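Local coordinates for protein LAO/AO transport system kinase (Escherichia coli, PDB 2P67) that belongs to the MeaB family of P-loop NTPases, at residues A10-I13 with R14-R17. Residues are numbered along the deposited sequence; the frame is centred on the assembly and turned at random.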
loop_
_atom_site.group_PDB
_atom_site.type_symbol
_atom_site.label_atom_id
_atom_site.label_comp_id
_atom_site.label_asym_id
_atom_site.label_seq_id
_atom_site.Cartn_x
_atom_site.Cartn_y
_atom_site.Cartn_z
ATOM N N ALA A 10 -2.873 41.960 -5.300
ATOM C CA ALA A 10 -3.940 41.803 -6.276
ATOM C C ALA A 10 -3.492 42.074 -7.703
ATOM O O ALA A 10 -3.866 41.335 -8.603
ATOM C CB ALA A 10 -5.166 42.660 -5.894
ATOM N N GLU A 11 -2.701 43.129 -7.929
ATOM C CA GLU A 11 -2.189 43.407 -9.279
ATOM C C GLU A 11 -1.187 42.331 -9.724
ATOM O O GLU A 11 -1.152 41.953 -10.890
ATOM C CB GLU A 11 -1.609 44.840 -9.385
ATOM C CG GLU A 11 -0.341 45.048 -10.261
ATOM C CD GLU A 11 -0.519 44.944 -11.800
ATOM O OE1 GLU A 11 0.470 45.302 -12.506
ATOM O OE2 GLU A 11 -1.593 44.517 -12.316
ATOM N N SER A 12 -0.396 41.838 -8.773
ATOM C CA SER A 12 0.542 40.740 -9.041
ATOM C C SER A 12 -0.186 39.484 -9.493
ATOM O O SER A 12 0.239 38.811 -10.441
ATOM C CB SER A 12 1.363 40.452 -7.797
ATOM O OG SER A 12 2.099 41.610 -7.442
ATOM N N ILE A 13 -1.282 39.168 -8.811
ATOM C CA ILE A 13 -2.162 38.066 -9.236
ATOM C C ILE A 13 -2.715 38.290 -10.646
ATOM O O ILE A 13 -2.708 37.366 -11.459
ATOM C CB ILE A 13 -3.256 37.772 -8.212
ATOM C CG1 ILE A 13 -2.617 37.202 -6.934
ATOM C CG2 ILE A 13 -4.313 36.780 -8.801
ATOM C CD1 ILE A 13 -3.588 37.094 -5.760
ATOM N N ARG A 14 -3.170 39.516 -10.927
ATOM C CA ARG A 14 -3.606 39.899 -12.277
ATOM C C ARG A 14 -2.544 39.550 -13.325
ATOM O O ARG A 14 -2.836 38.877 -14.314
ATOM C CB ARG A 14 -3.932 41.401 -12.328
ATOM C CG ARG A 14 -4.548 41.897 -13.638
ATOM C CD ARG A 14 -4.555 43.423 -13.671
ATOM N NE ARG A 14 -5.369 43.965 -14.761
ATOM C CZ ARG A 14 -5.726 45.247 -14.869
ATOM N NH1 ARG A 14 -5.343 46.138 -13.960
ATOM N NH2 ARG A 14 -6.466 45.647 -15.893
ATOM N N ARG A 15 -1.312 40.007 -13.090
ATOM C CA ARG A 15 -0.174 39.772 -13.992
ATOM C C ARG A 15 0.056 38.270 -14.162
ATOM O O ARG A 15 0.311 37.776 -15.279
ATOM C CB ARG A 15 1.107 40.402 -13.425
ATOM C CG ARG A 15 1.174 41.929 -13.451
ATOM C CD ARG A 15 2.649 42.427 -13.252
ATOM N NE ARG A 15 3.289 41.990 -11.994
ATOM C CZ ARG A 15 3.149 42.602 -10.814
ATOM N NH1 ARG A 15 2.356 43.674 -10.692
ATOM N NH2 ARG A 15 3.784 42.140 -9.739
ATOM N N LEU A 16 -0.067 37.560 -13.047
ATOM C CA LEU A 16 0.159 36.105 -13.019
ATOM C C LEU A 16 -0.866 35.421 -13.935
ATOM O O LEU A 16 -0.525 34.616 -14.812
ATOM C CB LEU A 16 0.066 35.584 -11.580
ATOM C CG LEU A 16 0.087 34.054 -11.349
ATOM C CD1 LEU A 16 1.476 33.545 -11.584
ATOM C CD2 LEU A 16 -0.415 33.643 -9.954
ATOM N N ARG A 17 -2.130 35.775 -13.741
ATOM C CA ARG A 17 -3.213 35.163 -14.516
ATOM C C ARG A 17 -3.148 35.490 -16.002
ATOM O O ARG A 17 -3.666 34.735 -16.837
ATOM C CB ARG A 17 -4.567 35.599 -13.959
ATOM C CG ARG A 17 -4.858 35.117 -12.569
ATOM C CD ARG A 17 -6.161 35.737 -12.087
ATOM N NE ARG A 17 -7.286 35.304 -12.921
ATOM C CZ ARG A 17 -8.434 35.971 -13.058
ATOM N NH1 ARG A 17 -8.622 37.120 -12.420
ATOM N NH2 ARG A 17 -9.399 35.483 -13.833
#
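The guanidinium of R15 lies with one face over the backbone of S12, whose CA sits 3.5 Å above the plane, near its outer margin. OE1 of E11 lies in the plane, off the NH1 edge. NH1 of R15 donates to OE1 of E11 at 3.1 Å in a salt bridge with an N-H...O angle of 155°. The carboxylate is turned 74° from the guanidinium, and NH1 reaches OE1 from above the carboxylate plane. A bend at chi3 (-59°) folds the arginine back along the helix toward E11 and S12. NH2 of R15 also comes within 2.9 Å of S12 OG, which is hydrogen-bonded to the carbonyl of T8. NE of R15 is tied to OG1 of T23, on helix 21-32.

All eight residues belong to helix 9-17, which precedes in sequence the parallel sheet of the P-loop NTPase fold. The contact is centred about 26 Å from the centre of the chain. Four successive i to i+4 backbone bonds run through it, from A10 O to R14 N through I13 O to R17 N.

R14 has two conformers. In one of them its CD lies 3.4 Å from OE2 of E11. On another side of the helix, CG2 of I13 packs against CD of R17 at 3.9 Å. I13 also meets L45 and A48 of helix 36-49, while L16 touches I49 there and L24 of helix 21-32.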